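Local coordinates for cell wall binding protein cwp8 (Peptoclostridium difficile, PDB 5J6Q) that probably attaches to the clostridial cell wall through three CWB2 domains, as expected of an S-layer-associated surface protein, at residues Lys499-Ala503 and Glu553-Gln558; Ser432-Arg436 and Val505-Tyr510; Tyr517-Asp521 and Gly576-Ala580. One frame throughout, in Å; residues are numbered along the deposited sequence.

Overall arrangement
Followed from the N terminus, the chain opens contact 2 at Ser-432 to Arg-436, in the second CWB2 domain, and passes into the third at Lys-499 to Ala-503, which opens contact 1. Contact 2 then closes at 505-510, on the same helix 498-509. Next comes strand 516-519, whose segment 517-521 opens contact 3; 553-558 closes contact 1 and 576-580 closes contact 3. Contact 1 therefore crosses both others, whereas contacts 2 and 3 follow in series. Contact 1 meets contact 2 through a probable Asn-502 to Ser-432 hydrogen bond and contact 3 through a long, weak Lys-499 to Asp-521 ion pair. Helix 498-509 is thus held to helices 556-565 and 434-438, and strand 516-519 to the loop after strand 572-575.

Contact 1 of 3, residues Lys499-Ala503 and Glu553-Gln558; sequences KDTNA and ELSKSQ. With SO4 (sulfate ion), chain B.
The first turns of helix 498-509 lie against the start of helix 556-565, closest at Ala-503 and Gln-558, whose CA atoms are 4.7 Å apart. The Gln-558 amide works in two directions. Its NE2 donates to Asn-502 OD1 at 3.0 Å, the two amide planes turned 77° apart, and also bonds Leu-549 O; Asn-502 OD1 takes a second N-H from Leu-549, and its ND2 reaches Ser-432. Gln-558 OE1 accepts the backbone N of Ser-555 (2.9 Å) on a lone pair. Since Ser-555 is the N-cap, this is the N3-to-N-cap half of a capping box, here opening a helix beside strand 547-549 of a parallel α/β sheet in the CWB2 region. Across the same OE1 runs Lys-499, bent at chi3 (84°) and again at chi4; its NZ makes a weak 3.2 Å bond to Gln-558 OE1 and a stronger one to Thr-550. At the other flank, Ser-557 OG donates to Asp-500 OD1 (2.6 Å), nearly in line with the carboxylate C-O bond. At the N-terminal end of helix 556-565 a sulfate, probably from the crystallisation liquor, accepts Lys-556 N on its O2 at 3.2 Å and Ser-557 N on its O4 at 3.0 Å.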
# COMPACT_ATOMS: atom_id res chain seq x y z
N LYS A 499 -30.92 -6.55 6.18
CA LYS A 499 -30.37 -5.53 5.34
C LYS A 499 -31.53 -4.46 5.14
O LYS A 499 -31.22 -3.25 5.17
CB LYS A 499 -29.84 -6.04 3.99
CG LYS A 499 -28.63 -6.94 4.21
CD LYS A 499 -28.26 -7.68 3.02
CE LYS A 499 -27.40 -6.80 2.18
NZ LYS A 499 -26.12 -6.54 2.83
N ASP A 500 -32.78 -4.90 4.98
CA ASP A 500 -33.89 -3.95 4.91
C ASP A 500 -34.05 -3.24 6.24
O ASP A 500 -34.30 -2.06 6.24
CB ASP A 500 -35.18 -4.61 4.51
CG ASP A 500 -35.06 -5.28 3.20
OD1 ASP A 500 -34.31 -4.72 2.29
OD2 ASP A 500 -35.64 -6.41 3.06
N THR A 501 -33.91 -3.91 7.36
CA THR A 501 -33.95 -3.14 8.64
C THR A 501 -32.84 -2.10 8.73
O THR A 501 -33.06 -0.96 9.21
CB THR A 501 -33.80 -4.11 9.78
OG1 THR A 501 -34.88 -5.08 9.68
CG2 THR A 501 -33.75 -3.44 11.15
N ASN A 502 -31.61 -2.51 8.36
CA ASN A 502 -30.48 -1.59 8.41
C ASN A 502 -30.83 -0.42 7.53
O ASN A 502 -30.66 0.72 8.02
CB ASN A 502 -29.21 -2.23 7.93
CG ASN A 502 -27.98 -1.45 8.05
OD1 ASN A 502 -27.28 -1.20 7.00
ND2 ASN A 502 -27.59 -1.07 9.23
N ALA A 503 -31.34 -0.66 6.27
CA ALA A 503 -31.74 0.49 5.43
C ALA A 503 -32.78 1.36 6.15
O ALA A 503 -32.63 2.60 6.09
CB ALA A 503 -32.32 0.07 4.03
N GLU A 553 -22.57 -7.75 -1.59
CA GLU A 553 -23.13 -6.46 -2.04
C GLU A 553 -24.35 -5.99 -1.26
O GLU A 553 -25.10 -6.74 -0.64
CB GLU A 553 -23.46 -6.49 -3.59
CG GLU A 553 -24.67 -7.37 -3.95
CD GLU A 553 -25.29 -7.04 -5.34
OE1 GLU A 553 -26.35 -7.62 -5.67
OE2 GLU A 553 -24.72 -6.19 -6.10
N LEU A 554 -24.53 -4.67 -1.29
CA LEU A 554 -25.69 -4.01 -0.66
C LEU A 554 -26.99 -4.46 -1.16
O LEU A 554 -27.11 -4.80 -2.32
CB LEU A 554 -25.70 -2.53 -1.00
CG LEU A 554 -24.59 -1.68 -0.43
CD1 LEU A 554 -24.86 -0.17 -0.71
CD2 LEU A 554 -24.53 -1.89 0.99
N SER A 555 -27.98 -4.50 -0.32
CA SER A 555 -29.26 -4.68 -0.91
C SER A 555 -29.65 -3.40 -1.67
O SER A 555 -29.07 -2.31 -1.45
CB SER A 555 -30.33 -4.94 0.16
OG SER A 555 -30.69 -3.77 0.90
N LYS A 556 -30.67 -3.55 -2.55
CA LYS A 556 -31.25 -2.44 -3.25
C LYS A 556 -31.82 -1.47 -2.24
O LYS A 556 -31.58 -0.23 -2.38
CB LYS A 556 -32.35 -2.95 -4.24
CG LYS A 556 -31.71 -3.40 -5.55
CD LYS A 556 -32.74 -3.52 -6.70
CE LYS A 556 -33.67 -4.70 -6.52
NZ LYS A 556 -33.06 -5.99 -6.94
N SER A 557 -32.55 -1.97 -1.23
CA SER A 557 -33.11 -1.07 -0.18
C SER A 557 -31.97 -0.22 0.50
O SER A 557 -32.11 0.99 0.76
CB SER A 557 -33.87 -1.91 0.86
OG SER A 557 -32.88 -2.73 1.49
N GLN A 558 -30.77 -0.83 0.72
CA GLN A 558 -29.63 -0.10 1.26
C GLN A 558 -29.04 0.86 0.28
O GLN A 558 -28.73 2.02 0.65
CB GLN A 558 -28.50 -1.05 1.72
CG GLN A 558 -28.90 -1.78 3.07
CD GLN A 558 -27.83 -2.94 3.34
OE1 GLN A 558 -27.43 -3.60 2.43
NE2 GLN A 558 -27.24 -3.04 4.59
S SO4 B . -33.43 -6.09 -2.47
O1 SO4 B . -34.58 -5.94 -3.50
O2 SO4 B . -32.10 -6.29 -3.23
O3 SO4 B . -33.69 -7.31 -1.63
O4 SO4 B . -33.46 -4.85 -1.48

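Contact 2 of 3, residues Ser432-Arg436 and Val505-Tyr510; sequences SISAR and VINKYY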
# COMPACT_ATOMS: atom_id res chain seq x y z
N SER A 432 -28.22 -2.69 14.16
CA SER A 432 -28.43 -1.55 13.32
C SER A 432 -28.75 -0.23 14.10
O SER A 432 -28.50 0.90 13.61
CB SER A 432 -29.56 -1.93 12.36
OG SER A 432 -29.08 -2.60 11.21
N ILE A 433 -29.26 -0.37 15.33
CA ILE A 433 -29.63 0.80 16.17
C ILE A 433 -28.61 1.03 17.27
O ILE A 433 -28.76 2.00 17.98
CB ILE A 433 -31.09 0.47 16.68
CG1 ILE A 433 -31.83 1.76 17.06
CG2 ILE A 433 -31.02 -0.47 17.90
CD1 ILE A 433 -31.82 2.87 15.99
N SER A 434 -27.54 0.17 17.44
CA SER A 434 -26.54 0.44 18.48
C SER A 434 -25.88 1.82 18.37
O SER A 434 -25.80 2.46 19.39
CB SER A 434 -25.46 -0.65 18.47
OG SER A 434 -26.05 -1.84 18.99
N ALA A 435 -25.42 2.28 17.18
CA ALA A 435 -24.74 3.57 17.15
C ALA A 435 -25.70 4.68 17.61
O ALA A 435 -25.34 5.47 18.41
CB ALA A 435 -24.27 3.89 15.72
N ARG A 436 -26.93 4.69 17.06
CA ARG A 436 -27.91 5.73 17.36
C ARG A 436 -28.19 5.74 18.83
O ARG A 436 -28.21 6.85 19.41
CB ARG A 436 -29.18 5.47 16.54
CG ARG A 436 -30.37 6.22 17.03
CD ARG A 436 -30.11 7.70 16.71
NE ARG A 436 -31.21 8.54 17.15
CZ ARG A 436 -31.45 9.76 16.66
NH1 ARG A 436 -32.48 10.46 17.12
NH2 ARG A 436 -30.67 10.28 15.70
N VAL A 505 -33.25 1.96 9.49
CA VAL A 505 -32.62 2.77 10.54
C VAL A 505 -31.85 3.95 9.89
O VAL A 505 -31.92 5.13 10.38
CB VAL A 505 -31.64 1.82 11.30
CG1 VAL A 505 -30.70 2.61 12.29
CG2 VAL A 505 -32.45 0.85 12.11
N ILE A 506 -31.08 3.63 8.82
CA ILE A 506 -30.31 4.65 8.14
C ILE A 506 -31.28 5.72 7.56
O ILE A 506 -31.03 6.93 7.70
CB ILE A 506 -29.38 4.07 7.02
CG1 ILE A 506 -28.15 3.28 7.58
CG2 ILE A 506 -28.88 5.29 6.22
CD1 ILE A 506 -27.65 2.09 6.61
N ASN A 507 -32.42 5.29 6.96
CA ASN A 507 -33.33 6.30 6.35
C ASN A 507 -33.92 7.22 7.41
O ASN A 507 -34.15 8.39 7.18
CB ASN A 507 -34.44 5.61 5.64
CG ASN A 507 -35.45 6.48 4.85
OD1 ASN A 507 -35.11 7.30 3.98
ND2 ASN A 507 -36.72 6.27 5.05
N LYS A 508 -34.16 6.68 8.55
CA LYS A 508 -34.80 7.46 9.57
C LYS A 508 -33.89 8.38 10.36
O LYS A 508 -34.27 9.51 10.63
CB LYS A 508 -35.51 6.55 10.57
CG LYS A 508 -36.23 7.41 11.64
CD LYS A 508 -37.18 6.50 12.59
CE LYS A 508 -37.71 7.41 13.68
NZ LYS A 508 -39.18 7.32 13.77
N TYR A 509 -32.70 7.95 10.68
CA TYR A 509 -31.92 8.78 11.53
C TYR A 509 -30.69 9.47 10.99
O TYR A 509 -30.11 10.20 11.80
CB TYR A 509 -31.38 7.90 12.64
CG TYR A 509 -32.48 7.34 13.52
CD1 TYR A 509 -32.71 5.97 13.58
CD2 TYR A 509 -33.23 8.16 14.35
CE1 TYR A 509 -33.66 5.43 14.45
CE2 TYR A 509 -34.17 7.64 15.24
CZ TYR A 509 -34.37 6.27 15.29
OH TYR A 509 -35.24 5.74 16.20
N TYR A 510 -30.29 9.26 9.71
CA TYR A 510 -28.97 9.76 9.42
C TYR A 510 -28.85 10.74 8.32
O TYR A 510 -27.75 10.92 7.82
CB TYR A 510 -28.05 8.54 9.15
CG TYR A 510 -27.70 7.84 10.45
CD1 TYR A 510 -28.34 6.66 10.82
CD2 TYR A 510 -26.74 8.37 11.31
CE1 TYR A 510 -28.03 6.03 12.03
CE2 TYR A 510 -26.43 7.76 12.51
CZ TYR A 510 -27.09 6.57 12.87
OH TYR A 510 -26.78 5.96 14.05
O HOH W 1 -27.59 3.13 14.73
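Arg-436 lies across one face of the Tyr-509 ring, its CG 4.1 Å from the ring centroid and only 6° off the normal, a well-centred CH-pi contact. With CG anti to the backbone N and a bend at chi2 (70°), the chain travels over the ring, and the guanidinium follows: Tyr-509 CD2 sits 3.3 Å from Arg-436 CZ, the two planes 29° apart. Lys-508 CG covers the opposite face, so the ring is held between two aliphatic stems. Beside it, Ile-433 CD1 touches Tyr-509 CE1 at 3.5 Å and reaches Val-505 CG1 at 3.9 Å, bridging residues one turn apart on the helix. Packing is tight where Val-505 CG1 approaches the carbonyl O of Ser-432 (3.1 Å). That same oxygen accepts a hydrogen bond from a water at 2.7 Å. The water in turn accepts one from Arg-436 N and lies in the plane of the Tyr-510 ring, 3.0 Å from its OH. It thus stands between a carbonyl and an amide four residues on, where a helix would bond them directly, and ties both to the tyrosine. The contact packs helix 434-438 of one CWB2 domain against the C-terminal end of helix 498-509 of the next: Phe-420 of strand 418-423 touches Ile-433, Arg-436 and Tyr-509, while Leu-549 of strand 547-549 meets Ser-432.

Contact 3 of 3, residues Tyr517-Asp521 and Gly576-Ala580; sequences YVAKD and GEGIA. With SO4 (sulfate ion), chain H.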
# COMPACT_ATOMS: atom_id res chain seq x y z
N TYR A 517 -19.85 4.22 8.32
CA TYR A 517 -19.05 3.09 8.71
C TYR A 517 -19.68 1.79 8.05
O TYR A 517 -20.89 1.78 7.80
CB TYR A 517 -19.16 2.95 10.21
CG TYR A 517 -18.32 3.98 10.96
CD1 TYR A 517 -18.75 5.28 11.11
CD2 TYR A 517 -17.09 3.64 11.50
CE1 TYR A 517 -17.99 6.22 11.78
CE2 TYR A 517 -16.30 4.58 12.17
CZ TYR A 517 -16.77 5.87 12.30
OH TYR A 517 -16.00 6.81 12.90
N VAL A 518 -18.92 0.70 7.82
CA VAL A 518 -19.59 -0.54 7.23
C VAL A 518 -19.02 -1.78 7.94
O VAL A 518 -17.82 -1.79 8.24
CB VAL A 518 -19.36 -0.54 5.67
CG1 VAL A 518 -17.90 -0.41 5.28
CG2 VAL A 518 -19.92 -1.79 5.03
N ALA A 519 -19.86 -2.81 8.24
CA ALA A 519 -19.36 -3.95 8.95
C ALA A 519 -20.10 -5.22 8.52
O ALA A 519 -21.18 -5.12 7.98
CB ALA A 519 -19.60 -3.71 10.44
N LYS A 520 -19.58 -6.41 8.81
CA LYS A 520 -20.32 -7.65 8.27
C LYS A 520 -21.59 -7.78 8.84
O LYS A 520 -21.77 -7.49 10.02
CB LYS A 520 -19.44 -8.84 8.60
CG LYS A 520 -18.24 -8.74 7.68
CD LYS A 520 -17.38 -10.03 7.76
CE LYS A 520 -16.46 -9.96 8.90
NZ LYS A 520 -15.95 -11.30 9.13
N ASP A 521 -22.55 -8.23 8.08
CA ASP A 521 -23.92 -8.40 8.61
C ASP A 521 -24.28 -9.80 9.23
O ASP A 521 -25.38 -10.00 9.71
CB ASP A 521 -24.86 -8.15 7.42
CG ASP A 521 -24.56 -9.12 6.21
OD1 ASP A 521 -23.78 -10.07 6.38
OD2 ASP A 521 -25.13 -8.93 5.13
N GLY A 576 -13.21 -4.41 10.33
CA GLY A 576 -13.10 -5.87 10.06
C GLY A 576 -12.70 -6.18 8.64
O GLY A 576 -12.47 -5.26 7.82
N GLU A 577 -12.63 -7.45 8.33
CA GLU A 577 -12.19 -7.96 7.03
C GLU A 577 -13.25 -8.85 6.41
O GLU A 577 -14.22 -9.18 7.08
CB GLU A 577 -10.87 -8.82 7.23
CG GLU A 577 -9.68 -7.97 7.54
CD GLU A 577 -9.25 -7.03 6.42
OE1 GLU A 577 -8.64 -5.99 6.76
OE2 GLU A 577 -9.52 -7.33 5.24
N GLY A 578 -13.13 -9.25 5.14
CA GLY A 578 -14.20 -10.11 4.58
C GLY A 578 -15.39 -9.35 3.99
O GLY A 578 -16.46 -9.90 3.77
N ILE A 579 -15.25 -8.03 3.78
CA ILE A 579 -16.35 -7.31 3.16
C ILE A 579 -15.97 -7.20 1.73
O ILE A 579 -14.87 -6.78 1.42
CB ILE A 579 -16.60 -5.92 3.87
CG1 ILE A 579 -17.30 -6.11 5.32
CG2 ILE A 579 -17.50 -5.13 2.94
CD1 ILE A 579 -17.06 -4.94 6.29
N ALA A 580 -16.88 -7.58 0.82
CA ALA A 580 -16.61 -7.55 -0.65
C ALA A 580 -16.20 -6.10 -1.08
O ALA A 580 -16.90 -5.15 -0.69
CB ALA A 580 -17.90 -7.92 -1.36
S SO4 H . -12.77 6.63 11.96
O1 SO4 H . -13.69 5.49 11.87
O2 SO4 H . -11.34 6.15 11.48
O3 SO4 H . -13.12 7.87 11.19
O4 SO4 H . -12.96 6.81 13.39
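Ile-579 reaches back over the end of strand 516-519 and sets its CD1 on the backbone of Ala-519, 3.7 Å from CA. The setting is a parallel α/β sheet: strands 516-519 and 572-575 are neighbours, Val-518 exchanges backbone hydrogen bonds with Val-573 and Ile-575, and the contact forms where both strands run out into loops. Here the loop 576-580 links strand 572-575 to helix 581-590, with Ala-580 as the helix N-cap.

The buried part is tightly packed and mostly apolar. With CG1 beside its backbone N (chi1 -74°), Ile-579 brings CG1 to 3.7 Å from Lys-520 CG, while its CD1 lies 3.8 Å from Val-518 O. The methyl groups are less close, Val-518 CG2 standing 4.4 Å from Ile-579 CD1. Ile-584 of helix 581-590 touches both Val-518 and Ile-579, extending this buried patch.

The solvent side lies around Glu-577 and Gly-578, both exposed. Gly-576 and Gly-578 take positive phi values, 85° and 87°, at backbone angles where a CB would jam against the carbonyl O of the preceding residue; the stem of Lys-520 also passes close by. Glu-577 directs its CB away from the strand, and its carboxylate bonds Ser-290 OG, just after strand 286-289; what this residue offers the strand segment is mainly its backbone. Even this exposed side holds one close approach: the methylenes of Lys-520, bent at chi3, lie along that backbone, with CE 3.0 Å from Glu-577 O. No hydrogen bond joins the two segments. Lys-520 NZ itself is hydrogen-bonded to Gln-529 OE1, and although it comes within 3.4 Å of Glu-577 O, its angle is too poor for a bond there.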